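Local coordinates for glutathione S-transferase, N-terminal domain protein (Pseudomonas putida, PDB 4NAX) that binds one oxidized glutathione disulfide per subunit and is probably a transferase of the glutathione S-transferase superfamily, at residues A[35-40]-A[95-100]; A[128-133]-A[190-195]; A[215-218]-A[222-225]. All blocks are in the same frame, centred on the assembly; numbering follows the deposited sequence.

The three contacts come one after another along the chain. Contact 1 pairs helix 31-41 with helix 90-101 in the thioredoxin-like N-terminal domain. Contact 2 joins helix 109-137 to helix 180-193 in the helical C-terminal domain, about 23 Å from contact 1 between centres and on the opposite side of the chain's centre. Contact 3, between helices 208-219 and 221-226, has its centre about 15 Å from that of contact 1 and about 18 Å from that of contact 2. It touches both: Ala222 and Val223 pack on Glu40, and Leu218 meets Arg190. The late helices thus tie the two domains together, while contact 2 flanks the glutathione disulfide, and contacts 1 and 2 both border the second subunit.

Contact 1: residues A[35-40]-A[95-100]; sequences SIMLEE and QYLAEK
Met37 and Leu97, whose CA atoms lie 7.7 Å apart, lie alongside one another, pointing opposite ways, with Met37 CG resting 3.8 Å from Leu97 CD1. With CG anti to the backbone N (chi1 179°), the Met37 chain then bends at the next torsion, which brings its terminal methyl onto the opposing helix: Met37 CE lies 3.4 Å from the backbone N of Ala98 and 3.8 Å from Ala98 CB. Leu38 crosses Leu97 at about a right angle, and its CD2 meets Leu97 CD1 at 3.8 Å. The side chains that meet are all apolar, and all four touching residues are buried. Helix 180-193 closes over them, with Ile180 touching both Met37 and Ala98. On the far face of helix 90-101, Gln95 NE2 donates to Glu99 OE2 over 3.0 Å at a nearly straight 170°, reaching the oxygen from above the carboxylate plane. The other carboxylate oxygen, Glu99 OE1, forms a salt bridge to Arg112 of the second subunit, which places that face at the dimer interface. The segment axes approach to 10.5 Å and diverge by just 9°, a nearly parallel pairing that matches the two helices packed on one side of the sheet in the thioredoxin-like domain of glutathione transferases.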
ATOM      1  N   SER A  35      -0.974 -11.464  12.279  1.00 12.25           N
ATOM      2  CA  SER A  35      -1.347 -12.534  13.203  1.00 12.26           C
ATOM      3  C   SER A  35      -2.630 -13.262  12.755  1.00 12.73           C
ATOM      4  O   SER A  35      -2.702 -14.494  12.826  1.00 13.61           O
ATOM      5  CB  SER A  35      -1.432 -12.032  14.634  1.00 13.09           C
ATOM      6  OG  SER A  35      -2.227 -10.859  14.659  1.00 13.18           O
ATOM      7  N   ILE A  36      -3.626 -12.524  12.276  1.00 12.17           N
ATOM      8  CA  ILE A  36      -4.811 -13.161  11.737  1.00 12.71           C
ATOM      9  C   ILE A  36      -4.428 -14.097  10.589  1.00 12.91           C
ATOM     10  O   ILE A  36      -4.882 -15.245  10.524  1.00 13.82           O
ATOM     11  CB  ILE A  36      -5.866 -12.135  11.283  1.00 12.67           C
ATOM     12  CG1 ILE A  36      -6.468 -11.436  12.495  1.00 13.49           C
ATOM     13  CG2 ILE A  36      -6.957 -12.830  10.476  1.00 13.79           C
ATOM     14  CD1 ILE A  36      -7.314 -10.240  12.153  1.00 13.53           C
ATOM     15  N   MET A  37      -3.603 -13.616   9.660  1.00 12.70           N
ATOM     16  CA  MET A  37      -3.200 -14.436   8.543  1.00 12.82           C
ATOM     17  C   MET A  37      -2.530 -15.739   9.004  1.00 13.15           C
ATOM     18  O   MET A  37      -2.852 -16.811   8.505  1.00 14.09           O
ATOM     19  CB  MET A  37      -2.246 -13.637   7.651  1.00 13.35           C
ATOM     20  CG  MET A  37      -1.726 -14.398   6.450  1.00 14.15           C
ATOM     21  SD  MET A  37      -3.044 -14.840   5.306  1.00 14.43           S
ATOM     22  CE  MET A  37      -2.043 -15.463   3.961  1.00 13.93           C
ATOM     23  N   LEU A  38      -1.594 -15.628   9.942  1.00 12.76           N
ATOM     24  CA  LEU A  38      -0.883 -16.791  10.441  1.00 13.32           C
ATOM     25  C   LEU A  38      -1.838 -17.776  11.112  1.00 14.31           C
ATOM     26  O   LEU A  38      -1.726 -19.003  10.917  1.00 15.26           O
ATOM     27  CB  LEU A  38       0.216 -16.359  11.399  1.00 13.96           C
ATOM     28  CG  LEU A  38       1.390 -15.657  10.696  1.00 13.22           C
ATOM     29  CD1 LEU A  38       2.202 -14.846  11.689  1.00 14.32           C
ATOM     30  CD2 LEU A  38       2.257 -16.667   9.968  1.00 15.25           C
ATOM     31  N   GLU A  39      -2.788 -17.242  11.880  1.00 14.26           N
ATOM     32  CA  GLU A  39      -3.808 -18.099  12.498  1.00 14.60           C
ATOM     33  C   GLU A  39      -4.674 -18.795  11.454  1.00 15.98           C
ATOM     34  O   GLU A  39      -5.045 -19.959  11.620  1.00 17.79           O
ATOM     35  CB  GLU A  39      -4.685 -17.290  13.471  1.00 15.81           C
ATOM     36  CG  GLU A  39      -3.948 -16.757  14.689  1.00 16.18           C
ATOM     37  CD  GLU A  39      -3.543 -17.831  15.676  1.00 17.54           C
ATOM     38  OE1 GLU A  39      -4.293 -18.812  15.847  1.00 22.82           O
ATOM     39  OE2 GLU A  39      -2.477 -17.678  16.308  1.00 18.70           O
ATOM     40  N   GLU A  40      -5.058 -18.081  10.400  1.00 14.62           N
ATOM     41  CA  GLU A  40      -5.914 -18.652   9.343  1.00 14.70           C
ATOM     42  C   GLU A  40      -5.223 -19.805   8.607  1.00 15.79           C
ATOM     43  O   GLU A  40      -5.866 -20.797   8.295  1.00 17.90           O
ATOM     44  CB  GLU A  40      -6.295 -17.598   8.299  1.00 16.30           C
ATOM     45  CG  GLU A  40      -7.255 -16.525   8.786  1.00 15.00           C
ATOM     46  CD  GLU A  40      -8.725 -16.951   8.877  1.00 16.38           C
ATOM     47  OE1 GLU A  40      -9.079 -18.163   8.807  1.00 18.60           O
ATOM     48  OE2 GLU A  40      -9.570 -16.048   9.085  1.00 15.83           O
ATOM     49  N   GLN A  95       1.011 -10.941   1.320  1.00 12.41           N
ATOM     50  CA  GLN A  95       1.222 -11.561   0.027  1.00 12.24           C
ATOM     51  C   GLN A  95       2.259 -12.687   0.132  1.00 12.60           C
ATOM     52  O   GLN A  95       2.063 -13.771  -0.420  1.00 12.65           O
ATOM     53  CB  GLN A  95       1.625 -10.512  -1.009  1.00 13.56           C
ATOM     54  CG  GLN A  95       1.818 -11.101  -2.382  1.00 14.19           C
ATOM     55  CD  GLN A  95       1.968 -10.067  -3.485  1.00 13.64           C
ATOM     56  OE1 GLN A  95       1.922  -8.861  -3.273  1.00 14.66           O
ATOM     57  NE2 GLN A  95       2.124 -10.553  -4.687  1.00 14.72           N
ATOM     58  N   TYR A  96       3.358 -12.432   0.833  1.00 12.34           N
ATOM     59  CA  TYR A  96       4.370 -13.457   1.075  1.00 13.03           C
ATOM     60  C   TYR A  96       3.758 -14.733   1.703  1.00 12.59           C
ATOM     61  O   TYR A  96       3.972 -15.850   1.225  1.00 13.49           O
ATOM     62  CB  TYR A  96       5.476 -12.923   1.989  1.00 12.55           C
ATOM     63  CG  TYR A  96       6.430 -14.006   2.442  1.00 12.39           C
ATOM     64  CD1 TYR A  96       7.270 -14.637   1.539  1.00 14.44           C
ATOM     65  CD2 TYR A  96       6.472 -14.438   3.763  1.00 12.79           C
ATOM     66  CE1 TYR A  96       8.115 -15.660   1.931  1.00 14.78           C
ATOM     67  CE2 TYR A  96       7.328 -15.447   4.163  1.00 14.03           C
ATOM     68  CZ  TYR A  96       8.153 -16.061   3.242  1.00 13.72           C
ATOM     69  OH  TYR A  96       9.038 -17.052   3.605  1.00 15.48           O
ATOM     70  N   LEU A  97       2.979 -14.550   2.766  1.00 12.67           N
ATOM     71  CA  LEU A  97       2.397 -15.691   3.453  1.00 13.18           C
ATOM     72  C   LEU A  97       1.367 -16.421   2.618  1.00 12.68           C
ATOM     73  O   LEU A  97       1.275 -17.647   2.694  1.00 13.79           O
ATOM     74  CB  LEU A  97       1.787 -15.270   4.791  1.00 12.80           C
ATOM     75  CG  LEU A  97       2.787 -14.811   5.841  1.00 13.29           C
ATOM     76  CD1 LEU A  97       2.045 -14.286   7.065  1.00 14.50           C
ATOM     77  CD2 LEU A  97       3.751 -15.913   6.254  1.00 15.22           C
ATOM     78  N   ALA A  98       0.591 -15.692   1.824  1.00 12.51           N
ATOM     79  CA  ALA A  98      -0.372 -16.319   0.935  1.00 13.08           C
ATOM     80  C   ALA A  98       0.334 -17.175  -0.116  1.00 13.68           C
ATOM     81  O   ALA A  98      -0.115 -18.283  -0.433  1.00 14.96           O
ATOM     82  CB  ALA A  98      -1.225 -15.274   0.259  1.00 13.36           C
ATOM     83  N   GLU A  99       1.420 -16.645  -0.662  1.00 13.69           N
ATOM     84  CA  GLU A  99       2.163 -17.347  -1.710  1.00 13.95           C
ATOM     85  C   GLU A  99       2.955 -18.536  -1.149  1.00 14.66           C
ATOM     86  O   GLU A  99       3.050 -19.590  -1.782  1.00 17.13           O
ATOM     87  CB  GLU A  99       3.073 -16.354  -2.456  1.00 13.83           C
ATOM     88  CG  GLU A  99       2.204 -15.394  -3.276  1.00 14.67           C
ATOM     89  CD  GLU A  99       2.928 -14.252  -3.945  1.00 15.97           C
ATOM     90  OE1 GLU A  99       4.126 -14.013  -3.687  1.00 16.54           O
ATOM     91  OE2 GLU A  99       2.258 -13.550  -4.744  1.00 15.84           O
ATOM     92  N   LYS A 100       3.479 -18.378   0.061  1.00 14.56           N
ATOM     93  CA  LYS A 100       4.193 -19.438   0.747  1.00 15.35           C
ATOM     94  C   LYS A 100       3.273 -20.613   1.042  1.00 15.83           C
ATOM     95  O   LYS A 100       3.641 -21.769   0.846  1.00 18.17           O
ATOM     96  CB  LYS A 100       4.768 -18.903   2.059  1.00 14.91           C
ATOM     97  CG  LYS A 100       5.495 -19.922   2.921  1.00 16.75           C
ATOM     98  CD  LYS A 100       5.875 -19.295   4.266  1.00 17.27           C
ATOM     99  CE  LYS A 100       6.434 -20.290   5.254  1.00 20.07           C
ATOM    100  NZ  LYS A 100       7.860 -20.573   5.016  1.00 19.04           N
TER

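Contact 2: residues A[128-133]-A[190-195]; sequences PMFGQV and RNLVER. With GDS (oxidized glutathione disulfide), chain C.
Phe130 and Leu192 join helix 109-137 to the last turn of helix 180-193 within the all-helical C-terminal domain of the glutathione transferase fold, beside the pocket that holds the glutathione disulfide. Leu192 holds CG anti to its backbone N (chi1 -179°), aiming the branch at helix 109-137, where its two methyls find different partners. Leu192 CD2 sits over the centre of the Phe130 ring, 3.7 Å from the centroid and 7° off the normal, a CH-pi contact; the two side chains cross at about a right angle. The other methyl, Leu192 CD1, lies 3.8 Å from CG1 of Val133, three residues after Phe130 on the same helix. Ser157 of helix 148-168 touches both Phe130 and Val133, so a third helix borders the packing.

The same stretch of helix 109-137 meets the ligand. Its helix is kinked at Pro128, whose ring lies near a carboxylate oxygen of the glutathione disulfide, with Pro128 CG 3.3 Å from OE3. Gly131 has no side chain, and ligand O2 therefore comes within 3.4 Å of its CA. Gln132 folds back so that NE2 donates to Pro128 O over 2.9 Å, at 157° and in the carbonyl plane; Gln132 N reaches the same oxygen over 3.3 Å. Held in this way, Gln132 offers OE1 to Tyr153 and Arg152 of the second subunit.

Chemically, the helix therefore divides its duties: dispersion and CH-pi contacts anchor Phe130 and Val133 to Leu192, while the doubly used Pro128 carbonyl is likely to steady the Gln132 amide, a second-shell group that bonds Arg152 of the second subunit, itself a ligand partner.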
ATOM      1  N   PRO A 128      -4.119   4.483   5.484  1.00 12.38           N
ATOM      2  CA  PRO A 128      -3.613   5.843   5.694  1.00 13.48           C
ATOM      3  C   PRO A 128      -4.724   6.812   6.076  1.00 13.59           C
ATOM      4  O   PRO A 128      -4.531   7.643   6.956  1.00 14.18           O
ATOM      5  CB  PRO A 128      -2.979   6.178   4.328  1.00 14.23           C
ATOM      6  CG  PRO A 128      -2.474   4.851   3.833  1.00 13.70           C
ATOM      7  CD  PRO A 128      -3.584   3.887   4.235  1.00 12.52           C
ATOM      8  N   MET A 129      -5.890   6.698   5.441  1.00 12.96           N
ATOM      9  CA  MET A 129      -6.968   7.659   5.685  1.00 13.09           C
ATOM     10  C   MET A 129      -7.697   7.405   6.982  1.00 13.17           C
ATOM     11  O   MET A 129      -7.972   8.347   7.735  1.00 13.53           O
ATOM     12  CB  MET A 129      -7.901   7.729   4.481  1.00 13.33           C
ATOM     13  CG  MET A 129      -7.172   8.166   3.217  1.00 14.42           C
ATOM     14  SD  MET A 129      -6.483   9.848   3.339  1.00 20.56           S
ATOM     15  CE  MET A 129      -4.778   9.517   3.481  1.00 29.13           C
ATOM     16  N   PHE A 130      -8.017   6.146   7.282  1.00 12.67           N
ATOM     17  CA  PHE A 130      -8.638   5.871   8.547  1.00 13.28           C
ATOM     18  C   PHE A 130      -7.704   6.271   9.693  1.00 12.62           C
ATOM     19  O   PHE A 130      -8.136   6.777  10.730  1.00 13.80           O
ATOM     20  CB  PHE A 130      -9.055   4.391   8.705  1.00 12.30           C
ATOM     21  CG  PHE A 130     -10.217   3.928   7.857  1.00 13.16           C
ATOM     22  CD1 PHE A 130     -10.792   4.678   6.856  1.00 13.47           C
ATOM     23  CD2 PHE A 130     -10.702   2.636   8.073  1.00 12.33           C
ATOM     24  CE1 PHE A 130     -11.833   4.164   6.096  1.00 13.58           C
ATOM     25  CE2 PHE A 130     -11.721   2.122   7.313  1.00 12.99           C
ATOM     26  CZ  PHE A 130     -12.293   2.890   6.322  1.00 13.25           C
ATOM     27  N   GLY A 131      -6.409   6.046   9.506  1.00 12.61           N
ATOM     28  CA  GLY A 131      -5.452   6.434  10.521  1.00 13.30           C
ATOM     29  C   GLY A 131      -5.471   7.929  10.803  1.00 13.20           C
ATOM     30  O   GLY A 131      -5.271   8.344  11.944  1.00 14.83           O
ATOM     31  N   GLN A 132      -5.717   8.755   9.783  1.00 13.18           N
ATOM     32  CA  GLN A 132      -5.808  10.193  10.006  1.00 13.30           C
ATOM     33  C   GLN A 132      -7.079  10.570  10.759  1.00 13.52           C
ATOM     34  O   GLN A 132      -7.065  11.521  11.537  1.00 14.51           O
ATOM     35  CB  GLN A 132      -5.700  10.999   8.712  1.00 15.03           C
ATOM     36  CG  GLN A 132      -4.475  10.715   7.845  1.00 14.82           C
ATOM     37  CD  GLN A 132      -3.235  10.458   8.651  1.00 15.23           C
ATOM     38  OE1 GLN A 132      -2.767  11.325   9.391  1.00 16.76           O
ATOM     39  NE2 GLN A 132      -2.691   9.267   8.519  1.00 16.99           N
ATOM     40  N   VAL A 133      -8.177   9.843  10.539  1.00 13.95           N
ATOM     41  CA  VAL A 133      -9.366  10.048  11.365  1.00 14.31           C
ATOM     42  C   VAL A 133      -9.014   9.765  12.832  1.00 14.40           C
ATOM     43  O   VAL A 133      -9.423  10.504  13.725  1.00 15.55           O
ATOM     44  CB  VAL A 133     -10.556   9.198  10.914  1.00 14.43           C
ATOM     45  CG1 VAL A 133     -11.724   9.323  11.889  1.00 15.72           C
ATOM     46  CG2 VAL A 133     -10.983   9.646   9.514  1.00 15.51           C
ATOM     47  N   ARG A 190     -12.890  -2.200  11.678  1.00 13.98           N
ATOM     48  CA  ARG A 190     -13.102  -2.370  13.118  1.00 14.71           C
ATOM     49  C   ARG A 190     -12.446  -1.239  13.918  1.00 14.82           C
ATOM     50  O   ARG A 190     -13.062  -0.660  14.821  1.00 16.93           O
ATOM     51  CB  ARG A 190     -12.546  -3.710  13.583  1.00 15.37           C
ATOM     52  CG  ARG A 190     -12.614  -3.905  15.088  1.00 17.86           C
ATOM     53  CD  ARG A 190     -12.022  -5.230  15.518  1.00 19.76           C
ATOM     54  NE  ARG A 190     -11.944  -5.358  16.965  1.00 22.44           N
ATOM     55  CZ  ARG A 190     -10.860  -5.124  17.704  1.00 23.83           C
ATOM     56  NH1 ARG A 190      -9.702  -4.776  17.164  1.00 26.21           N
ATOM     57  NH2 ARG A 190     -10.934  -5.266  19.011  1.00 26.96           N
ATOM     58  N   ASN A 191     -11.197  -0.926  13.606  1.00 14.26           N
ATOM     59  CA  ASN A 191     -10.489   0.085  14.371  1.00 14.88           C
ATOM     60  C   ASN A 191     -11.160   1.454  14.289  1.00 15.36           C
ATOM     61  O   ASN A 191     -11.217   2.186  15.282  1.00 16.76           O
ATOM     62  CB  ASN A 191      -9.037   0.196  13.910  1.00 16.77           C
ATOM     63  CG  ASN A 191      -8.117   0.636  15.020  1.00 17.01           C
ATOM     64  OD1 ASN A 191      -8.110   0.034  16.085  1.00 21.14           O
ATOM     65  ND2 ASN A 191      -7.327   1.659  14.771  1.00 19.31           N
ATOM     66  N   LEU A 192     -11.662   1.788  13.098  1.00 14.97           N
ATOM     67  CA  LEU A 192     -12.319   3.052  12.876  1.00 15.98           C
ATOM     68  C   LEU A 192     -13.558   3.189  13.755  1.00 16.65           C
ATOM     69  O   LEU A 192     -13.797   4.256  14.344  1.00 18.65           O
ATOM     70  CB  LEU A 192     -12.672   3.197  11.401  1.00 16.03           C
ATOM     71  CG  LEU A 192     -13.362   4.478  10.959  1.00 16.06           C
ATOM     72  CD1 LEU A 192     -12.436   5.662  11.090  1.00 17.58           C
ATOM     73  CD2 LEU A 192     -13.837   4.323   9.525  1.00 17.20           C
ATOM     74  N   VAL A 193     -14.359   2.130  13.831  1.00 17.14           N
ATOM     75  CA  VAL A 193     -15.648   2.204  14.517  1.00 19.50           C
ATOM     76  C   VAL A 193     -15.607   1.824  15.993  1.00 22.08           C
ATOM     77  O   VAL A 193     -16.518   2.184  16.733  1.00 28.66           O
ATOM     78  CB  VAL A 193     -16.750   1.416  13.768  1.00 19.93           C
ATOM     79  CG1 VAL A 193     -16.843   1.906  12.332  1.00 23.70           C
ATOM     80  CG2 VAL A 193     -16.554  -0.084  13.836  1.00 22.23           C
ATOM     81  N   GLU A 194     -14.559   1.126  16.420  1.00 20.28           N
ATOM     82  CA  GLU A 194     -14.375   0.742  17.812  1.00 22.03           C
ATOM     83  C   GLU A 194     -13.358   1.668  18.470  1.00 22.86           C
ATOM     84  O   GLU A 194     -13.737   2.669  19.080  1.00 27.03           O
ATOM     85  CB  GLU A 194     -14.001  -0.746  17.936  1.00 25.55           C
ATOM     86  CG  GLU A 194     -15.094  -1.677  17.439  1.00 25.90           C
ATOM     87  CD  GLU A 194     -14.888  -3.147  17.781  1.00 29.98           C
ATOM     88  OE1 GLU A 194     -15.687  -3.964  17.264  1.00 37.39           O
ATOM     89  OE2 GLU A 194     -13.954  -3.508  18.542  1.00 34.03           O
ATOM     90  N   ARG A 195     -12.075   1.362  18.328  1.00 22.23           N
ATOM     91  CA  ARG A 195     -11.041   2.114  19.019  1.00 22.35           C
ATOM     92  C   ARG A 195     -11.130   3.619  18.798  1.00 22.34           C
ATOM     93  O   ARG A 195     -11.053   4.384  19.754  1.00 25.03           O
ATOM     94  CB  ARG A 195      -9.647   1.598  18.671  1.00 24.83           C
ATOM     95  CG  ARG A 195      -8.518   2.402  19.309  1.00 29.70           C
ATOM     96  CD  ARG A 195      -7.241   1.589  19.363  1.00 37.65           C
ATOM     97  NE  ARG A 195      -6.057   2.348  19.769  1.00 43.79           N
ATOM     98  CZ  ARG A 195      -5.792   2.755  21.012  1.00 42.53           C
ATOM     99  NH1 ARG A 195      -6.646   2.524  22.009  1.00 54.79           N
ATOM    100  NH2 ARG A 195      -4.663   3.417  21.258  1.00 45.04           N
TER
HETATM  101  N1  GDS C 301       3.335   7.865  13.902  1.00 38.86           N
HETATM  102  CA1 GDS C 301       1.911   7.535  13.905  1.00 28.34           C
HETATM  103  C1  GDS C 301       1.065   8.788  13.897  1.00 35.38           C
HETATM  104  OE1 GDS C 301      -0.115   8.693  13.485  1.00 27.52           O
HETATM  105  OE2 GDS C 301       1.538   9.876  14.294  1.00 42.97           O
HETATM  106  CB1 GDS C 301       1.589   6.699  15.149  1.00 24.99           C
HETATM  107  CG1 GDS C 301       0.254   5.944  15.079  1.00 22.04           C
HETATM  108  CD1 GDS C 301       0.276   4.880  14.012  1.00 19.51           C
HETATM  109  O1  GDS C 301       1.321   4.356  13.675  1.00 22.36           O
HETATM  110  N2  GDS C 301      -0.903   4.585  13.477  1.00 15.87           N
HETATM  111  CA2 GDS C 301      -1.085   3.537  12.492  1.00 15.89           C
HETATM  112  C2  GDS C 301      -1.562   4.102  11.181  1.00 14.48           C
HETATM  113  O2  GDS C 301      -2.373   5.021  11.148  1.00 16.11           O
HETATM  114  CB2 GDS C 301      -2.106   2.517  12.998  1.00 15.26           C
HETATM  115  SG2 GDS C 301      -1.566   1.534  14.392  1.00 19.30           S
HETATM  116  N3  GDS C 301      -1.096   3.521  10.078  1.00 13.82           N
HETATM  117  CA3 GDS C 301      -1.464   3.973   8.747  1.00 14.13           C
HETATM  118  C3  GDS C 301      -1.502   2.878   7.703  1.00 13.63           C
HETATM  119  OE3 GDS C 301      -1.349   3.240   6.517  1.00 14.80           O
HETATM  120  OE4 GDS C 301      -1.752   1.728   8.077  1.00 14.53           O
HETATM  121  N4  GDS C 301       3.814   2.807  14.381  1.00 15.43           N
HETATM  122  CA4 GDS C 301       5.008   3.099  15.145  1.00 17.64           C
HETATM  123  C4  GDS C 301       5.500   4.510  14.974  1.00 21.68           C
HETATM  124  OE5 GDS C 301       6.517   4.884  15.628  1.00 23.92           O
HETATM  125  OE6 GDS C 301       4.845   5.273  14.218  1.00 24.15           O
HETATM  126  C5  GDS C 301       3.626   1.607  13.849  1.00 13.72           C
HETATM  127  O5  GDS C 301       4.464   0.717  13.950  1.00 14.52           O
HETATM  128  CA5 GDS C 301       2.311   1.362  13.140  1.00 14.27           C
HETATM  129  N5  GDS C 301       2.538   0.605  11.913  1.00 12.84           N
HETATM  130  CB5 GDS C 301       1.396   0.588  14.090  1.00 14.56           C
HETATM  131  SG5 GDS C 301      -0.190   0.120  13.395  1.00 17.20           S
HETATM  132  CA6 GDS C 301       2.631  -0.113   7.055  1.00 12.88           C
HETATM  133  C6  GDS C 301       2.138  -1.527   7.125  1.00 12.52           C
HETATM  134  OE7 GDS C 301       2.821  -2.361   7.768  1.00 12.66           O
HETATM  135  OE8 GDS C 301       1.071  -1.799   6.527  1.00 13.72           O
HETATM  136  N6  GDS C 301       2.238   0.481   5.762  1.00 13.15           N
HETATM  137  CB6 GDS C 301       2.059   0.702   8.215  1.00 13.09           C
HETATM  138  CG6 GDS C 301       2.562   0.186   9.567  1.00 13.06           C
HETATM  139  CD6 GDS C 301       2.166   1.071  10.718  1.00 12.80           C
HETATM  140  O6  GDS C 301       1.520   2.113  10.553  1.00 13.97           O

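Contact 3: residues A[215-218]-A[222-225]; sequences ANFL and AVQH. Unlike the reference sequence in segment 222-225: His225 (reference Arg).
Phe217 has its ring carbon CG placed opposite the backbone N about the first torsion (chi1 -179°), which lays the ring across Val223, while Gln224, bent at its second torsion, turns its amide back toward Leu218. These side chains fasten together two consecutive helices, 208-219 and the short 221-226, at the end of the helical domain of the glutathione transferase fold.

Both methyls of Val223 are used. Val223 CG2 stands over the middle of the Phe217 ring, 3.8 Å from its centroid and 13° off the normal, which meets the geometry of a CH-pi contact. Val223 CG1 lies toward one side of the ring, 3.6 Å from Phe217 CE2, and also reaches Leu218 CD2 at 4.1 Å. The Leu218 and Val223 CA atoms approach to 6.1 Å, a spacing consistent with the sharp bend of the chain between the two helices. An alanine in place of Phe217 would remove the ring, so Val223 CG2 would probably lose the ring face beneath it and CG1 its neighbour CE2, with a gap likely to open between the helices.

Around this core, Tyr178 touches both Phe217 and Val223, and Pro187 of helix 180-193 packs on Phe217. Val223 also meets Ile36 of helix 31-41, so the junction bears on the thioredoxin-like domain as well. The polar component lies at the edge of the contact, where Leu218 has a carbonyl near the end of its helix. There Gln224 NE2 donates to Leu218 O over 2.8 Å at an angle of 162°, lying in the carbonyl plane and addressing one lone pair of that oxygen.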
ATOM      1  N   ALA A 215     -19.113  -8.070  10.320  1.00 17.96           N
ATOM      2  CA  ALA A 215     -19.631  -9.022  11.314  1.00 18.00           C
ATOM      3  C   ALA A 215     -19.216 -10.460  10.973  1.00 17.70           C
ATOM      4  O   ALA A 215     -18.795 -11.218  11.850  1.00 19.28           O
ATOM      5  CB  ALA A 215     -21.140  -8.912  11.450  1.00 20.19           C
ATOM      6  N   ASN A 216     -19.306 -10.835   9.700  1.00 18.56           N
ATOM      7  CA  ASN A 216     -18.909 -12.173   9.298  1.00 18.01           C
ATOM      8  C   ASN A 216     -17.401 -12.415   9.587  1.00 17.57           C
ATOM      9  O   ASN A 216     -16.990 -13.477  10.055  1.00 18.57           O
ATOM     10  CB  ASN A 216     -19.129 -12.403   7.798  1.00 20.40           C
ATOM     11  CG  ASN A 216     -20.581 -12.373   7.367  1.00 23.77           C
ATOM     12  OD1 ASN A 216     -20.854 -12.260   6.150  1.00 25.60           O
ATOM     13  ND2 ASN A 216     -21.511 -12.499   8.299  1.00 20.65           N
ATOM     14  N   PHE A 217     -16.582 -11.420   9.282  1.00 15.55           N
ATOM     15  CA  PHE A 217     -15.146 -11.474   9.508  1.00 15.79           C
ATOM     16  C   PHE A 217     -14.849 -11.709  10.996  1.00 15.75           C
ATOM     17  O   PHE A 217     -14.064 -12.596  11.363  1.00 15.70           O
ATOM     18  CB  PHE A 217     -14.538 -10.153   9.054  1.00 15.27           C
ATOM     19  CG  PHE A 217     -13.034 -10.072   9.197  1.00 14.03           C
ATOM     20  CD1 PHE A 217     -12.197 -10.708   8.293  1.00 15.35           C
ATOM     21  CD2 PHE A 217     -12.461  -9.332  10.208  1.00 15.59           C
ATOM     22  CE1 PHE A 217     -10.821 -10.596   8.400  1.00 14.12           C
ATOM     23  CE2 PHE A 217     -11.094  -9.200  10.317  1.00 14.35           C
ATOM     24  CZ  PHE A 217     -10.261  -9.824   9.401  1.00 13.98           C
ATOM     25  N   LEU A 218     -15.521 -10.944  11.853  1.00 16.30           N
ATOM     26  CA  LEU A 218     -15.242 -10.994  13.280  1.00 17.24           C
ATOM     27  C   LEU A 218     -15.721 -12.296  13.934  1.00 17.63           C
ATOM     28  O   LEU A 218     -15.262 -12.649  15.008  1.00 19.72           O
ATOM     29  CB  LEU A 218     -15.818  -9.761  13.991  1.00 17.56           C
ATOM     30  CG  LEU A 218     -15.180  -8.429  13.601  1.00 18.65           C
ATOM     31  CD1 LEU A 218     -15.948  -7.266  14.205  1.00 20.41           C
ATOM     32  CD2 LEU A 218     -13.717  -8.368  13.986  1.00 20.18           C
ATOM     33  N   ALA A 222     -10.139 -17.660  13.776  1.00 17.28           N
ATOM     34  CA  ALA A 222      -8.758 -17.208  13.578  1.00 16.02           C
ATOM     35  C   ALA A 222      -8.636 -15.694  13.731  1.00 15.45           C
ATOM     36  O   ALA A 222      -7.593 -15.179  14.140  1.00 15.21           O
ATOM     37  CB  ALA A 222      -8.257 -17.627  12.216  1.00 17.50           C
ATOM     38  N   VAL A 223      -9.681 -14.979  13.333  1.00 15.20           N
ATOM     39  CA  VAL A 223      -9.732 -13.524  13.502  1.00 14.63           C
ATOM     40  C   VAL A 223      -9.729 -13.175  14.973  1.00 15.11           C
ATOM     41  O   VAL A 223      -8.945 -12.329  15.412  1.00 15.04           O
ATOM     42  CB  VAL A 223     -10.934 -12.924  12.763  1.00 15.08           C
ATOM     43  CG1 VAL A 223     -11.164 -11.472  13.131  1.00 15.04           C
ATOM     44  CG2 VAL A 223     -10.763 -13.048  11.248  1.00 16.11           C
ATOM     45  N   GLN A 224     -10.596 -13.810  15.751  1.00 16.03           N
ATOM     46  CA  GLN A 224     -10.624 -13.503  17.189  1.00 16.42           C
ATOM     47  C   GLN A 224      -9.288 -13.781  17.868  1.00 15.55           C
ATOM     48  O   GLN A 224      -8.841 -12.984  18.695  1.00 17.47           O
ATOM     49  CB  GLN A 224     -11.774 -14.233  17.884  1.00 19.09           C
ATOM     50  CG  GLN A 224     -13.130 -13.635  17.540  1.00 19.77           C
ATOM     51  CD  GLN A 224     -13.292 -12.177  17.980  1.00 21.94           C
ATOM     52  OE1 GLN A 224     -12.852 -11.784  19.064  1.00 22.14           O
ATOM     53  NE2 GLN A 224     -13.904 -11.364  17.122  1.00 22.66           N
ATOM     54  N   HIS A 225      -8.613 -14.866  17.486  1.00 15.72           N
ATOM     55  CA  HIS A 225      -7.273 -15.100  18.045  1.00 15.28           C
ATOM     56  C   HIS A 225      -6.283 -14.039  17.581  1.00 14.80           C
ATOM     57  O   HIS A 225      -5.556 -13.459  18.380  1.00 14.99           O
ATOM     58  CB  HIS A 225      -6.714 -16.460  17.640  1.00 17.23           C
ATOM     59  CG  HIS A 225      -7.444 -17.616  18.236  1.00 18.28           C
ATOM     60  ND1 HIS A 225      -7.660 -17.736  19.589  1.00 19.63           N
ATOM     61  CD2 HIS A 225      -7.966 -18.723  17.670  1.00 19.54           C
ATOM     62  CE1 HIS A 225      -8.287 -18.872  19.831  1.00 22.36           C
ATOM     63  NE2 HIS A 225      -8.506 -19.476  18.679  1.00 23.10           N
TER